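Long-range contact in dTDP-4-dehydrorhamnose reductase (Yersinia enterocolitica, PDB 5U9C), which probably catalyses the NADPH-dependent reduction of dTDP-4-dehydro-beta-L-rhamnose to dTDP-beta-L-rhamnose, in the pathway that makes this activated sugar: residues M16-Y30 / A196-R210. Sequence-based numbering, arbitrary orientation. Where two conformers were deposited one is given.
Sequences MLGAYVTSALKDTDY and AMQLCNFIIWAINKR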
loop_
_atom_site.group_PDB
_atom_site.type_symbol
_atom_site.label_atom_id
_atom_site.label_comp_id
_atom_site.label_asym_id
_atom_site.label_seq_id
_atom_site.Cartn_x
_atom_site.Cartn_y
_atom_site.Cartn_z
HETATM N N MSE D 16 6.433 9.350 -35.429
HETATM C CA MSE D 16 5.413 8.414 -35.950
HETATM C C MSE D 16 4.098 9.117 -36.200
HETATM O O MSE D 16 3.603 9.158 -37.335
HETATM C CB MSE D 16 5.260 7.264 -34.949
HETATM C CG MSE D 16 4.094 6.300 -35.172
HETATM SE SE MSE D 16 4.233 4.835 -33.826
HETATM C CE MSE D 16 5.295 5.589 -32.329
ATOM N N LEU D 17 3.532 9.684 -35.140
ATOM C CA LEU D 17 2.268 10.398 -35.235
ATOM C C LEU D 17 2.402 11.677 -36.060
ATOM O O LEU D 17 1.557 11.960 -36.899
ATOM C CB LEU D 17 1.738 10.754 -33.836
ATOM C CG LEU D 17 0.418 11.527 -33.826
ATOM C CD1 LEU D 17 -0.696 10.711 -34.492
ATOM C CD2 LEU D 17 0.047 11.927 -32.422
ATOM N N GLY D 18 3.457 12.447 -35.803
ATOM C CA GLY D 18 3.674 13.720 -36.484
ATOM C C GLY D 18 3.717 13.665 -38.000
ATOM O O GLY D 18 3.235 14.585 -38.670
ATOM N N ALA D 19 4.321 12.603 -38.538
ATOM C CA ALA D 19 4.435 12.436 -39.987
ATOM C C ALA D 19 3.048 12.255 -40.621
ATOM O O ALA D 19 2.772 12.834 -41.667
ATOM C CB ALA D 19 5.368 11.266 -40.342
ATOM N N TYR D 20 2.183 11.457 -39.982
ATOM C CA TYR D 20 0.833 11.283 -40.495
ATOM C C TYR D 20 0.097 12.642 -40.474
ATOM O O TYR D 20 -0.529 13.018 -41.450
ATOM C CB TYR D 20 0.027 10.250 -39.685
ATOM C CG TYR D 20 0.397 8.761 -39.841
ATOM C CD1 TYR D 20 -0.038 8.010 -40.940
ATOM C CD2 TYR D 20 1.063 8.091 -38.833
ATOM C CE1 TYR D 20 0.270 6.644 -41.048
ATOM C CE2 TYR D 20 1.365 6.737 -38.925
ATOM C CZ TYR D 20 0.969 6.014 -40.020
ATOM O OH TYR D 20 1.286 4.667 -40.060
ATOM N N VAL D 21 0.204 13.376 -39.370
ATOM C CA VAL D 21 -0.487 14.659 -39.228
ATOM C C VAL D 21 -0.036 15.693 -40.269
ATOM O O VAL D 21 -0.874 16.276 -40.955
ATOM C CB VAL D 21 -0.371 15.227 -37.792
ATOM C CG1 VAL D 21 -1.025 16.596 -37.698
ATOM C CG2 VAL D 21 -1.047 14.288 -36.809
ATOM N N THR D 22 1.275 15.907 -40.372
ATOM C CA THR D 22 1.863 16.851 -41.337
ATOM C C THR D 22 1.348 16.528 -42.739
ATOM O O THR D 22 0.942 17.417 -43.492
ATOM C CB THR D 22 3.421 16.796 -41.290
ATOM O OG1 THR D 22 3.883 17.130 -39.964
ATOM C CG2 THR D 22 4.041 17.763 -42.272
ATOM N N SER D 23 1.328 15.242 -43.061
ATOM C CA SER D 23 0.851 14.774 -44.350
ATOM C C SER D 23 -0.645 15.071 -44.547
ATOM O O SER D 23 -1.028 15.635 -45.568
ATOM C CB SER D 23 1.154 13.278 -44.493
ATOM O OG SER D 23 0.608 12.759 -45.679
ATOM N N ALA D 24 -1.482 14.723 -43.564
ATOM C CA ALA D 24 -2.935 14.986 -43.646
ATOM C C ALA D 24 -3.235 16.490 -43.775
ATOM O O ALA D 24 -4.202 16.875 -44.419
ATOM C CB ALA D 24 -3.662 14.414 -42.424
ATOM N N LEU D 25 -2.400 17.329 -43.155
ATOM C CA LEU D 25 -2.594 18.790 -43.202
ATOM C C LEU D 25 -2.341 19.420 -44.570
ATOM O O LEU D 25 -2.769 20.552 -44.813
ATOM C CB LEU D 25 -1.745 19.495 -42.135
ATOM C CG LEU D 25 -2.251 19.296 -40.704
ATOM C CD1 LEU D 25 -1.260 19.872 -39.715
ATOM C CD2 LEU D 25 -3.627 19.930 -40.501
ATOM N N LYS D 26 -1.663 18.698 -45.461
ATOM C CA LYS D 26 -1.415 19.216 -46.802
ATOM C C LYS D 26 -2.716 19.441 -47.565
ATOM O O LYS D 26 -2.782 20.337 -48.384
ATOM C CB LYS D 26 -0.412 18.355 -47.596
ATOM C CG LYS D 26 0.999 18.406 -46.996
ATOM C CD LYS D 26 2.115 18.262 -48.029
ATOM C CE LYS D 26 2.321 16.855 -48.563
ATOM N NZ LYS D 26 3.139 16.019 -47.643
ATOM N N ASP D 27 -3.764 18.680 -47.244
ATOM C CA ASP D 27 -5.081 18.854 -47.885
ATOM C C ASP D 27 -6.006 19.799 -47.076
ATOM O O ASP D 27 -7.219 19.558 -46.986
ATOM C CB ASP D 27 -5.785 17.493 -48.081
ATOM C CG ASP D 27 -5.045 16.563 -49.044
ATOM O OD1 ASP D 27 -4.415 17.044 -50.016
ATOM O OD2 ASP D 27 -5.137 15.333 -48.843
ATOM N N THR D 28 -5.448 20.865 -46.489
ATOM C CA THR D 28 -6.252 21.818 -45.713
ATOM C C THR D 28 -5.872 23.251 -46.068
ATOM O O THR D 28 -4.960 23.467 -46.862
ATOM C CB THR D 28 -6.072 21.621 -44.192
ATOM O OG1 THR D 28 -4.754 22.027 -43.786
ATOM C CG2 THR D 28 -6.330 20.168 -43.799
ATOM N N ASP D 29 -6.594 24.208 -45.473
ATOM C CA ASP D 29 -6.347 25.646 -45.645
ATOM C C ASP D 29 -5.189 26.159 -44.750
ATOM O O ASP D 29 -4.812 27.319 -44.825
ATOM C CB ASP D 29 -7.593 26.458 -45.239
ATOM C CG ASP D 29 -8.809 26.165 -46.087
ATOM O OD1 ASP D 29 -8.665 25.565 -47.172
ATOM O OD2 ASP D 29 -9.921 26.569 -45.666
ATOM N N TYR D 30 -4.647 25.301 -43.900
ATOM C CA TYR D 30 -3.610 25.729 -42.953
ATOM C C TYR D 30 -2.184 25.937 -43.501
ATOM O O TYR D 30 -1.764 25.266 -44.420
ATOM C CB TYR D 30 -3.575 24.736 -41.780
ATOM C CG TYR D 30 -4.731 24.899 -40.812
ATOM C CD1 TYR D 30 -4.627 25.793 -39.769
ATOM C CD2 TYR D 30 -5.909 24.166 -40.926
ATOM C CE1 TYR D 30 -5.644 25.967 -38.863
ATOM C CE2 TYR D 30 -6.955 24.352 -40.019
ATOM C CZ TYR D 30 -6.807 25.256 -38.990
ATOM O OH TYR D 30 -7.788 25.489 -38.037
ATOM N N ALA D 196 -1.831 5.095 -34.659
ATOM C CA ALA D 196 -1.394 6.450 -35.005
ATOM C C ALA D 196 -2.250 7.040 -36.144
ATOM O O ALA D 196 -2.572 8.225 -36.104
ATOM C CB ALA D 196 0.091 6.493 -35.366
HETATM N N MSE D 197 -2.630 6.225 -37.132
HETATM C CA MSE D 197 -3.447 6.738 -38.260
HETATM C C MSE D 197 -4.832 7.154 -37.801
HETATM O O MSE D 197 -5.357 8.165 -38.276
HETATM C CB MSE D 197 -3.480 5.759 -39.444
HETATM C CG MSE D 197 -4.282 6.288 -40.653
HETATM SE SE MSE D 197 -3.609 8.004 -41.410
HETATM C CE MSE D 197 -5.201 8.490 -42.476
ATOM N N GLN D 198 -5.437 6.408 -36.879
ATOM C CA GLN D 198 -6.765 6.792 -36.354
ATOM C C GLN D 198 -6.634 8.049 -35.496
ATOM O O GLN D 198 -7.467 8.960 -35.586
ATOM C CB GLN D 198 -7.416 5.680 -35.523
ATOM C CG GLN D 198 -7.833 4.435 -36.294
ATOM C CD GLN D 198 -8.500 3.361 -35.415
ATOM O OE1 GLN D 198 -8.147 3.169 -34.231
ATOM N NE2 GLN D 198 -9.480 2.647 -36.007
ATOM N N LEU D 199 -5.567 8.107 -34.697
ATOM C CA LEU D 199 -5.318 9.274 -33.838
ATOM C C LEU D 199 -5.119 10.521 -34.722
ATOM O O LEU D 199 -5.615 11.611 -34.406
ATOM C CB LEU D 199 -4.123 9.037 -32.912
ATOM C CG LEU D 199 -3.683 10.204 -32.030
ATOM C CD1 LEU D 199 -4.864 10.750 -31.233
ATOM C CD2 LEU D 199 -2.554 9.776 -31.109
ATOM N N CYS D 200 -4.418 10.342 -35.838
ATOM C CA CYS D 200 -4.209 11.437 -36.798
ATOM C C CYS D 200 -5.566 11.981 -37.288
ATOM O O CYS D 200 -5.826 13.164 -37.239
ATOM C CB CYS D 200 -3.383 10.943 -37.993
ATOM S SG CYS D 200 -3.193 12.154 -39.318
ATOM N N ASN D 201 -6.429 11.086 -37.749
ATOM C CA ASN D 201 -7.746 11.483 -38.230
ATOM C C ASN D 201 -8.534 12.229 -37.143
ATOM O O ASN D 201 -9.223 13.212 -37.447
ATOM C CB ASN D 201 -8.526 10.265 -38.729
ATOM C CG ASN D 201 -7.891 9.626 -39.973
ATOM O OD1 ASN D 201 -7.224 10.301 -40.765
ATOM N ND2 ASN D 201 -8.116 8.329 -40.155
ATOM N N PHE D 202 -8.432 11.753 -35.900
ATOM C CA PHE D 202 -9.117 12.388 -34.786
ATOM C C PHE D 202 -8.558 13.786 -34.541
ATOM O O PHE D 202 -9.320 14.723 -34.273
ATOM C CB PHE D 202 -9.051 11.576 -33.483
ATOM C CG PHE D 202 -9.665 12.304 -32.317
ATOM C CD1 PHE D 202 -11.036 12.288 -32.128
ATOM C CD2 PHE D 202 -8.890 13.084 -31.479
ATOM C CE1 PHE D 202 -11.618 12.985 -31.080
ATOM C CE2 PHE D 202 -9.466 13.806 -30.448
ATOM C CZ PHE D 202 -10.823 13.750 -30.246
ATOM N N ILE D 203 -7.238 13.919 -34.637
ATOM C CA ILE D 203 -6.582 15.196 -34.428
ATOM C C ILE D 203 -7.029 16.235 -35.472
ATOM O O ILE D 203 -7.252 17.400 -35.114
ATOM C CB ILE D 203 -5.058 15.038 -34.384
ATOM C CG1 ILE D 203 -4.667 14.343 -33.072
ATOM C CG2 ILE D 203 -4.384 16.391 -34.476
ATOM C CD1 ILE D 203 -3.203 13.999 -32.955
ATOM N N ILE D 204 -7.163 15.827 -36.738
ATOM C CA ILE D 204 -7.618 16.745 -37.795
ATOM C C ILE D 204 -9.031 17.241 -37.437
ATOM O O ILE D 204 -9.333 18.434 -37.522
ATOM C CB ILE D 204 -7.583 16.066 -39.184
ATOM C CG1 ILE D 204 -6.144 15.649 -39.551
ATOM C CG2 ILE D 204 -8.176 16.974 -40.264
ATOM C CD1 ILE D 204 -5.168 16.799 -39.725
ATOM N N TRP D 205 -9.874 16.321 -36.989
ATOM C CA TRP D 205 -11.227 16.657 -36.565
ATOM C C TRP D 205 -11.181 17.616 -35.372
ATOM O O TRP D 205 -11.923 18.597 -35.336
ATOM C CB TRP D 205 -12.019 15.377 -36.215
ATOM C CG TRP D 205 -13.386 15.616 -35.624
ATOM C CD1 TRP D 205 -14.569 15.668 -36.293
ATOM C CD2 TRP D 205 -13.700 15.843 -34.238
ATOM N NE1 TRP D 205 -15.605 15.911 -35.415
ATOM C CE2 TRP D 205 -15.099 16.034 -34.152
ATOM C CE3 TRP D 205 -12.937 15.918 -33.071
ATOM C CZ2 TRP D 205 -15.749 16.279 -32.941
ATOM C CZ3 TRP D 205 -13.587 16.160 -31.860
ATOM C CH2 TRP D 205 -14.978 16.337 -31.807
ATOM N N ALA D 206 -10.274 17.348 -34.435
ATOM C CA ALA D 206 -10.153 18.142 -33.202
ATOM C C ALA D 206 -9.708 19.567 -33.462
ATOM O O ALA D 206 -10.190 20.499 -32.828
ATOM C CB ALA D 206 -9.198 17.469 -32.230
ATOM N N ILE D 207 -8.773 19.721 -34.388
ATOM C CA ILE D 207 -8.298 21.033 -34.778
ATOM C C ILE D 207 -9.449 21.851 -35.369
ATOM O O ILE D 207 -9.589 23.021 -35.053
ATOM C CB ILE D 207 -7.158 20.931 -35.804
ATOM C CG1 ILE D 207 -5.923 20.291 -35.173
ATOM C CG2 ILE D 207 -6.789 22.320 -36.346
ATOM C CD1 ILE D 207 -4.898 19.824 -36.191
ATOM N N ASN D 208 -10.272 21.223 -36.213
ATOM C CA ASN D 208 -11.398 21.900 -36.863
ATOM C C ASN D 208 -12.466 22.358 -35.858
ATOM O O ASN D 208 -13.061 23.416 -36.034
ATOM C CB ASN D 208 -12.043 20.985 -37.927
ATOM C CG ASN D 208 -13.184 21.660 -38.688
ATOM O OD1 ASN D 208 -14.299 21.145 -38.737
ATOM N ND2 ASN D 208 -12.922 22.819 -39.244
ATOM N N LYS D 209 -12.728 21.542 -34.842
ATOM C CA LYS D 209 -13.725 21.859 -33.813
ATOM C C LYS D 209 -13.161 22.639 -32.649
ATOM O O LYS D 209 -13.922 23.166 -31.854
ATOM C CB LYS D 209 -14.310 20.562 -33.204
ATOM C CG LYS D 209 -15.045 19.666 -34.181
ATOM C CD LYS D 209 -16.246 20.326 -34.867
ATOM C CE LYS D 209 -17.422 20.536 -33.921
ATOM N NZ LYS D 209 -18.043 19.248 -33.489
ATOM N N ARG D 210 -11.836 22.701 -32.552
ATOM C CA ARG D 210 -11.162 23.286 -31.393
ATOM C C ARG D 210 -11.681 22.614 -30.111
ATOM O O ARG D 210 -12.010 23.280 -29.138
ATOM C CB ARG D 210 -11.290 24.818 -31.341
ATOM C CG ARG D 210 -10.683 25.521 -32.549
ATOM C CD ARG D 210 -9.203 25.167 -32.765
ATOM N NE ARG D 210 -8.680 25.793 -33.976
ATOM C CZ ARG D 210 -8.206 27.035 -34.047
ATOM N NH1 ARG D 210 -7.774 27.509 -35.207
ATOM N NH2 ARG D 210 -8.166 27.814 -32.968
#
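Leu-17 is a knob of the first helix of the Rossmann fold, set into a hole formed by Ala-196, Leu-199, Cys-200 and Ile-203 on helix 196-209. Its CG stands anti to the backbone N (chi1 179°), which carries both methyls across: Leu-17 CD1 lies 3.5 Å from Ala-196 O, while Leu-17 CD2 meets Leu-199 CD2 at 3.6 Å and the tip of Ile-203. Leu-17 also touches Leu-104 of strand 100-106, as Leu-199 touches strand 149-154 and Leu-25 strand 7-11, so the helices lie side by side on one face of the parallel sheet. One turn on, Tyr-20 swings its ring over the start of the second helix. Tyr-20 CE2 rests 3.8 Å from Ala-196 CB. At the opposite edge but on the same side of the ring plane, Tyr-20 CD1 meets Met-197 SE at 3.6 Å, an oblique Met-aromatic contact with the selenium 51° off the ring normal; the hydroxyl is hydrogen-bonded to Gly-160 N. Cys-200 SG nestles against the main chain of Tyr-20 and Val-21 and against Ala-24 CB. Ala-196, Cys-200 and Ala-24 are the small side chains here, and the axes approach to 9.0 Å at a crossing angle of -46°. Farther along, Ile-204 CD1 fits between Ala-24 CB and Leu-25 CD2. Past the turn, Tyr-30 packs on Ile-207. Arg-210 NH1 gives Tyr-30 OH a straight but weak hydrogen bond of 3.5 Å, in the guanidinium plane. Arg-210 itself ends its helix in a Schellman motif. No hydrogen bond links the two helices: the fit of apolar, sulfur and selenium groups holds the contact, and the weak arginine-tyrosine bond between the residues that follow them adds little.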